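Local coordinates for protein TRAP dicarboxylate transporter, DctP subunit (Ochrobactrum anthropi, PDB 4P47) that probably binds a small solute, perhaps an organic acid, in the periplasm and delivers it to a TRAP-type membrane transporter, at residues Pro43-Thr46 / Gly47-Lys50; Asn213-Ala216 / Asn217-Asn220; Tyr270-Lys273 / Val274-Gln278; Glu277-Ala280 / Thr281-Glu285. All coordinates share one frame; numbering follows the deposited sequence.

Interaction 1: Pro43-Thr46 / Gly47-Lys50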
# COMPACT_ATOMS: atom_id res chain seq x y z
N PRO A 43 3.24 -3.64 11.66
CA PRO A 43 1.93 -2.98 11.84
C PRO A 43 0.72 -3.75 11.26
O PRO A 43 -0.38 -3.69 11.82
CB PRO A 43 2.15 -1.63 11.15
CG PRO A 43 3.61 -1.35 11.40
CD PRO A 43 4.27 -2.68 11.21
N GLN A 44 0.90 -4.40 10.13
CA GLN A 44 -0.13 -5.26 9.56
C GLN A 44 -0.61 -6.30 10.56
O GLN A 44 -1.82 -6.46 10.78
CB GLN A 44 0.42 -5.95 8.32
CG GLN A 44 -0.57 -6.86 7.64
CD GLN A 44 0.09 -7.69 6.57
OE1 GLN A 44 0.92 -8.55 6.86
NE2 GLN A 44 -0.23 -7.42 5.33
N VAL A 45 0.31 -7.02 11.18
CA VAL A 45 -0.08 -8.06 12.11
C VAL A 45 -0.60 -7.47 13.41
O VAL A 45 -1.51 -8.03 14.03
CB VAL A 45 1.05 -9.07 12.32
CG1 VAL A 45 0.62 -10.14 13.30
CG2 VAL A 45 1.43 -9.68 10.99
N THR A 46 -0.09 -6.33 13.82
CA THR A 46 -0.64 -5.65 14.98
C THR A 46 -2.11 -5.31 14.72
O THR A 46 -2.94 -5.45 15.60
CB THR A 46 0.22 -4.44 15.34
OG1 THR A 46 1.55 -4.91 15.61
CG2 THR A 46 -0.32 -3.73 16.57
N GLY A 47 -2.42 -4.87 13.51
CA GLY A 47 -3.80 -4.62 13.14
C GLY A 47 -4.64 -5.89 13.15
O GLY A 47 -5.79 -5.90 13.62
N MET A 48 -4.08 -6.98 12.64
CA MET A 48 -4.78 -8.26 12.64
C MET A 48 -5.10 -8.74 14.06
O MET A 48 -6.17 -9.27 14.32
CB MET A 48 -3.93 -9.32 11.95
CG MET A 48 -3.78 -9.06 10.45
SD MET A 48 -2.50 -10.06 9.67
CE MET A 48 -3.31 -11.66 9.64
N GLU A 49 -4.17 -8.51 14.98
CA GLU A 49 -4.38 -8.90 16.38
C GLU A 49 -5.48 -8.07 17.02
O GLU A 49 -6.31 -8.60 17.76
CB GLU A 49 -3.07 -8.74 17.17
CG GLU A 49 -2.03 -9.77 16.76
CD GLU A 49 -0.62 -9.44 17.23
OE1 GLU A 49 -0.36 -8.28 17.61
OE2 GLU A 49 0.22 -10.36 17.20
N LYS A 50 -5.51 -6.77 16.73
CA LYS A 50 -6.58 -5.92 17.21
C LYS A 50 -7.93 -6.38 16.65
O LYS A 50 -8.92 -6.48 17.40
CB LYS A 50 -6.32 -4.45 16.86
CG LYS A 50 -7.42 -3.47 17.28
CD LYS A 50 -7.66 -3.41 18.77
CE LYS A 50 -6.46 -2.94 19.50
NZ LYS A 50 -6.84 -2.71 20.93
O HOH W 1 2.11 -7.74 15.84
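The Glu49 carboxylate lies with one flat side over the preceding turn: Val45 CG1 sits beneath that face, 3.9 Å from OE2, and Thr46 CA approaches OE1 from the same side at 3.7 Å. A water bridges onward from the group, giving a hydrogen bond to Glu49 OE1 (3.1 Å) and bonding to Thr46 OG1 (2.9 Å); that hydroxyl also bonds to His42 O. With CG anti to its own carbonyl carbon (chi1 -70°) and the chain extended beyond, Glu49 runs back along the helix, and its CG rests 3.3 Å from Val45 O. Shortening Glu49 to an alanine would probably leave the bridging water without its carboxylate mate and take the cover from Val45 CG1. Val45 CG2 turns instead to Met48 SD, an apolar contact at 4.2 Å. Gln44, held by Asn38 and Gln240, accepts the Met48 amide on its backbone O (3.0 Å). Gly47 N reaches Pro43 O, Glu49 N reaches Val45 O and Lys50 N reaches Thr46 O, closing i to i+4 turns. Such bonding is that of an alpha-helix; these are the opening turns of helix 43-58, the crossover helix of the beta-alpha-beta unit formed with strands 30-35 and 63-68.

Interaction 2: Asn213-Ala216 / Asn217-Asn220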
# COMPACT_ATOMS: atom_id res chain seq x y z
N ASN A 213 10.85 1.39 -2.65
CA ASN A 213 10.17 0.54 -1.67
C ASN A 213 9.76 1.42 -0.50
O ASN A 213 10.22 2.56 -0.37
CB ASN A 213 11.06 -0.61 -1.15
CG ASN A 213 10.87 -1.92 -1.90
OD1 ASN A 213 9.75 -2.39 -2.08
ND2 ASN A 213 11.97 -2.52 -2.33
N PRO A 214 8.93 0.88 0.40
CA PRO A 214 8.69 1.59 1.67
C PRO A 214 9.93 1.76 2.52
O PRO A 214 10.95 1.09 2.33
CB PRO A 214 7.65 0.72 2.38
CG PRO A 214 7.01 -0.10 1.28
CD PRO A 214 8.15 -0.37 0.33
N ASN A 215 9.88 2.70 3.45
CA ASN A 215 10.99 2.97 4.32
C ASN A 215 11.41 1.78 5.18
O ASN A 215 12.60 1.60 5.44
CB ASN A 215 10.65 4.13 5.26
CG ASN A 215 10.51 5.45 4.55
OD1 ASN A 215 11.04 5.65 3.45
ND2 ASN A 215 9.77 6.37 5.17
N ALA A 216 10.45 0.95 5.61
CA ALA A 216 10.75 -0.12 6.55
C ALA A 216 11.79 -1.04 5.97
O ALA A 216 12.64 -1.55 6.70
CB ALA A 216 9.50 -0.90 6.89
N ASN A 217 11.76 -1.24 4.66
CA ASN A 217 12.68 -2.15 4.01
C ASN A 217 14.13 -1.70 4.18
O ASN A 217 15.03 -2.53 4.22
CB ASN A 217 12.37 -2.24 2.52
CG ASN A 217 10.96 -2.73 2.24
OD1 ASN A 217 9.98 -2.10 2.63
ND2 ASN A 217 10.86 -3.85 1.54
N ILE A 218 14.36 -0.39 4.25
CA ILE A 218 15.72 0.12 4.39
C ILE A 218 16.35 -0.42 5.67
O ILE A 218 17.52 -0.81 5.68
CB ILE A 218 15.74 1.66 4.37
CG1 ILE A 218 15.22 2.17 3.03
CG2 ILE A 218 17.16 2.19 4.64
CD1 ILE A 218 14.87 3.64 2.98
N ILE A 219 15.57 -0.44 6.74
CA ILE A 219 16.05 -1.01 8.00
C ILE A 219 16.05 -2.54 7.95
O ILE A 219 17.08 -3.16 8.26
CB ILE A 219 15.20 -0.50 9.16
CG1 ILE A 219 15.38 1.02 9.34
CG2 ILE A 219 15.54 -1.28 10.43
CD1 ILE A 219 16.76 1.49 9.72
N ASN A 220 14.95 -3.15 7.55
CA ASN A 220 14.81 -4.61 7.61
C ASN A 220 15.86 -5.34 6.78
O ASN A 220 16.43 -6.34 7.22
CB ASN A 220 13.40 -5.04 7.19
CG ASN A 220 12.32 -4.43 8.07
OD1 ASN A 220 12.57 -4.04 9.21
ND2 ASN A 220 11.10 -4.36 7.54
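A tight strand-to-helix junction, where strand 210-213 gives way to helix 216-220, brings the side chains of Asn213 and Asn217 together. Their amide planes are nearly parallel, 4° apart, and stacked, with CG of Asn213 and CG of Asn217 4.2 Å from each other. Pro214 CD approaches the Asn217 amide from the side that Asn213 covers, 4.1 Å from CG of Asn217, so the Asn217 side chain is folded back on both residues that precede the turn. This follows from its first torsion, which sets CG beside the backbone N (chi1 -59°). The turn opens from i to i+3 bonds into helical i to i+4 spacing. Asn217 N makes a weak bond to Pro214 O, Ile218 N bonds to Asn215 O at 2.9 Å from well above the carbonyl plane, and finally Asn220 N meets Ala216 O at 2.9 Å in an almost straight line (174°), the first regular helical bond of the series. Asn220 curls back over that acceptor, its CG 3.2 Å from Ala216 O. Asn213 bonds through ND2 to Gln211. Asn215 ties the junction outward, with OD1 bonded to Asn153 of strand 141-156 and ND2 to Asp279 of helix 254-288. Ile218 packs on Leu230 of strand 229-245 and Ile219 on Glu285 and Ile286, placing the isoleucine side of the short helix against both the sheet and helix 254-288.

Interaction 3: Tyr270-Lys273 / Val274-Gln278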
# COMPACT_ATOMS: atom_id res chain seq x y z
N TYR A 270 -6.76 2.08 14.24
CA TYR A 270 -5.68 1.71 15.12
C TYR A 270 -4.43 1.29 14.33
O TYR A 270 -3.31 1.68 14.66
CB TYR A 270 -6.16 0.56 16.02
CG TYR A 270 -5.11 -0.17 16.80
CD1 TYR A 270 -4.62 0.32 18.00
CD2 TYR A 270 -4.64 -1.38 16.35
CE1 TYR A 270 -3.66 -0.39 18.73
CE2 TYR A 270 -3.70 -2.08 17.05
CZ TYR A 270 -3.21 -1.59 18.23
OH TYR A 270 -2.26 -2.35 18.90
N GLN A 271 -4.63 0.48 13.30
CA GLN A 271 -3.53 -0.04 12.49
C GLN A 271 -2.77 1.12 11.83
O GLN A 271 -1.53 1.13 11.76
CB GLN A 271 -4.05 -1.01 11.42
CG GLN A 271 -2.96 -1.74 10.65
CD GLN A 271 -2.36 -0.94 9.51
OE1 GLN A 271 -3.02 -0.10 8.91
NE2 GLN A 271 -1.11 -1.23 9.18
N ARG A 272 -3.49 2.11 11.33
CA ARG A 272 -2.88 3.24 10.65
C ARG A 272 -2.06 4.04 11.65
O ARG A 272 -0.96 4.49 11.34
CB ARG A 272 -3.97 4.11 10.01
CG ARG A 272 -4.56 3.51 8.75
CD ARG A 272 -5.82 4.25 8.38
NE ARG A 272 -6.33 3.87 7.09
CZ ARG A 272 -7.48 4.33 6.60
NH1 ARG A 272 -8.28 5.08 7.35
NH2 ARG A 272 -7.87 4.01 5.38
N LYS A 273 -2.56 4.23 12.87
CA LYS A 273 -1.78 4.92 13.89
C LYS A 273 -0.49 4.18 14.23
O LYS A 273 0.58 4.79 14.35
CB LYS A 273 -2.60 5.12 15.16
CG LYS A 273 -3.57 6.26 15.08
CD LYS A 273 -4.49 6.26 16.29
CE LYS A 273 -3.71 6.02 17.58
NZ LYS A 273 -4.60 5.59 18.69
N VAL A 274 -0.57 2.86 14.38
CA VAL A 274 0.59 2.06 14.69
C VAL A 274 1.59 2.14 13.54
O VAL A 274 2.80 2.29 13.75
CB VAL A 274 0.21 0.57 14.96
CG1 VAL A 274 1.44 -0.32 14.99
CG2 VAL A 274 -0.58 0.46 16.25
N SER A 275 1.08 2.08 12.33
CA SER A 275 1.93 2.14 11.16
C SER A 275 2.71 3.46 11.12
O SER A 275 3.90 3.51 10.82
CB SER A 275 1.07 2.01 9.92
OG SER A 275 1.88 2.05 8.75
N ARG A 276 2.02 4.55 11.39
CA ARG A 276 2.65 5.85 11.29
C ARG A 276 3.63 6.10 12.42
O ARG A 276 4.67 6.75 12.21
CB ARG A 276 1.57 6.93 11.18
CG ARG A 276 0.89 6.88 9.81
CD ARG A 276 -0.55 7.42 9.73
NE ARG A 276 -1.15 6.91 8.50
CZ ARG A 276 -2.40 7.12 8.09
NH1 ARG A 276 -3.24 7.86 8.80
NH2 ARG A 276 -2.82 6.59 6.96
N GLU A 277 3.36 5.59 13.62
CA GLU A 277 4.32 5.66 14.71
C GLU A 277 5.58 4.90 14.32
O GLU A 277 6.71 5.36 14.54
CB GLU A 277 3.71 5.05 15.97
CG GLU A 277 2.73 5.97 16.67
CD GLU A 277 1.82 5.24 17.66
OE1 GLU A 277 1.89 4.00 17.75
OE2 GLU A 277 1.03 5.93 18.35
N GLN A 278 5.42 3.71 13.76
CA GLN A 278 6.57 2.90 13.39
C GLN A 278 7.36 3.58 12.27
O GLN A 278 8.59 3.51 12.25
CB GLN A 278 6.16 1.48 12.97
CG GLN A 278 5.73 0.58 14.12
CD GLN A 278 5.85 -0.91 13.82
OE1 GLN A 278 6.53 -1.33 12.87
NE2 GLN A 278 5.18 -1.72 14.63
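Tyr270 and Val274 meet one turn apart on the long helix 254-288, in its predicted coiled-coil portion. Tyr270 CG is anti to the backbone N (chi1 167°), which swings the ring forward along the helix, and Val274 CG2 lies over one face in a CH-pi contact, 4.0 Å from the ring centroid and 16° off the normal. The ring also forms a cation-pi pair with Lys50 of helix 43-58. A different flank carries two extended arginines side by side. Arg272 and Arg276 share nearly the same first torsion, CG anti to the carbonyl carbon, and run out in one direction with guanidinium planes 12° apart. Arg272 CB covers the centre of one face of the Arg276 guanidinium, 3.9 Å above it, while Arg272 CG lies 4.0 Å from Arg276 NH2. Acid groups gather round the pair: Asp121 bridges to both arginines, Asp125 to Arg272 and Glu148 to Arg276, which would offset their like charges. A leucine in place of Arg276 would probably leave Glu148 and Asp121 each short of a cationic partner and strip the flat cover from Arg272 CB. The backbone is regular alpha-helix, with Ser275 N bonded to Gln271 O at 2.8 Å. Gln271, whose OE1 accepts the Glu148 backbone amide, bends at its second torsion and carries its own amide forward, NE2 coming to 4.0 Å from Ser275 CB.

Interaction 4: Glu277-Ala280 / Thr281-Glu285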
# COMPACT_ATOMS: atom_id res chain seq x y z
N GLU A 277 3.36 5.59 13.62
CA GLU A 277 4.32 5.66 14.71
C GLU A 277 5.58 4.90 14.32
O GLU A 277 6.71 5.36 14.54
CB GLU A 277 3.71 5.05 15.97
CG GLU A 277 2.73 5.97 16.67
CD GLU A 277 1.82 5.24 17.66
OE1 GLU A 277 1.89 4.00 17.75
OE2 GLU A 277 1.03 5.93 18.35
N GLN A 278 5.42 3.71 13.76
CA GLN A 278 6.57 2.90 13.39
C GLN A 278 7.36 3.58 12.27
O GLN A 278 8.59 3.51 12.25
CB GLN A 278 6.16 1.48 12.97
CG GLN A 278 5.73 0.58 14.12
CD GLN A 278 5.85 -0.91 13.82
OE1 GLN A 278 6.53 -1.33 12.87
NE2 GLN A 278 5.18 -1.72 14.63
N ASP A 279 6.68 4.22 11.33
CA ASP A 279 7.38 4.88 10.23
C ASP A 279 8.19 6.05 10.75
O ASP A 279 9.32 6.29 10.28
CB ASP A 279 6.42 5.34 9.14
CG ASP A 279 7.13 5.90 7.92
OD1 ASP A 279 7.96 5.18 7.32
OD2 ASP A 279 6.87 7.07 7.57
N ALA A 280 7.65 6.79 11.71
CA ALA A 280 8.39 7.91 12.29
C ALA A 280 9.68 7.40 12.93
O ALA A 280 10.76 8.00 12.77
CB ALA A 280 7.56 8.64 13.30
N THR A 281 9.60 6.29 13.65
CA THR A 281 10.76 5.72 14.31
C THR A 281 11.75 5.17 13.29
O THR A 281 12.96 5.32 13.44
CB THR A 281 10.32 4.62 15.28
OG1 THR A 281 9.49 5.22 16.28
CG2 THR A 281 11.52 3.98 15.95
N ALA A 282 11.26 4.55 12.24
CA ALA A 282 12.12 4.06 11.17
C ALA A 282 12.93 5.19 10.55
O ALA A 282 14.11 5.04 10.28
CB ALA A 282 11.29 3.40 10.10
N LEU A 283 12.26 6.30 10.29
CA LEU A 283 12.95 7.45 9.74
C LEU A 283 14.00 8.00 10.71
O LEU A 283 15.10 8.38 10.28
CB LEU A 283 11.96 8.52 9.31
CG LEU A 283 11.34 8.26 7.96
CD1 LEU A 283 10.13 9.16 7.77
CD2 LEU A 283 12.38 8.49 6.85
N ASP A 284 13.69 8.01 12.01
CA ASP A 284 14.68 8.37 13.01
C ASP A 284 15.91 7.49 12.87
O ASP A 284 17.06 7.98 12.86
CB ASP A 284 14.12 8.18 14.43
CG ASP A 284 13.01 9.16 14.78
OD1 ASP A 284 12.99 10.28 14.24
OD2 ASP A 284 12.18 8.81 15.66
N GLU A 285 15.68 6.18 12.77
CA GLU A 285 16.75 5.21 12.66
C GLU A 285 17.54 5.38 11.38
O GLU A 285 18.76 5.37 11.38
CB GLU A 285 16.18 3.80 12.79
CG GLU A 285 15.64 3.57 14.20
CD GLU A 285 14.79 2.34 14.33
OE1 GLU A 285 14.49 1.69 13.31
OE2 GLU A 285 14.42 2.02 15.48
O HOH W 2 7.23 7.10 16.66
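Asp279 and Leu283 touch across one turn of the solvent-facing far part of helix 254-288, where OD2 of Asp279 lies 3.9 Å from Leu283 CD1 and the two side chains slant across each other. Asp279 has its CG anti to the backbone N, a torsion of -174° that carries the carboxylate forward toward the leucine. The regular i to i+4 bonds underneath set this spacing: Leu283 N meets Asp279 O at 2.9 Å with an angle of 164°, and Ala282 N bonds in the same way to Gln278 O. Beside them, the small Ala282 CB sits 3.5 Å from Gln278 O. On another side Asp284 curls back, OD2 coming within 3.3 Å of Ala280 O; both are acceptors, so this proximity gives no bond, and the turn is held by Asp284 N on that same carbonyl. Further out, Asp279 is positioned by Asn215, whose ND2 bonds to OD1, leaving OD2 as the oxygen that faces the leucine; the Asn215 side chain also packs on Leu283. Gln278, one residue earlier, reaches with NE2 to Gly41 O. At the start of the turn, Glu277 O takes Thr281 N in the longest of these four backbone bonds (3.2 Å) and also a water that donates at 2.8 Å and bonds in turn to Thr281 OG1, 3.0 Å away.

Interactions 3 and 4 are successive stretches of helix 254-288 and share Glu277 and Gln278, while interactions 1 and 2 lie on separate elements that pack against that helix. Interaction 1, mostly buried, touches interaction 3 where Pro43 meets Gln271 and Gln278, and Thr46 and Lys50 meet Tyr270. Interaction 2 touches interaction 4 through Asn215 and Ile219. Chemistry changes with place: the partly buried 270-278 combines an aromatic face with arginines surrounded by acids, whereas 277-285, a surface contact, uses small residues, carboxylates and water. Interactions 1 and 4 each contain a threonine-water bridge, but interaction 2 rests on stacked amides at a strand-to-helix turn.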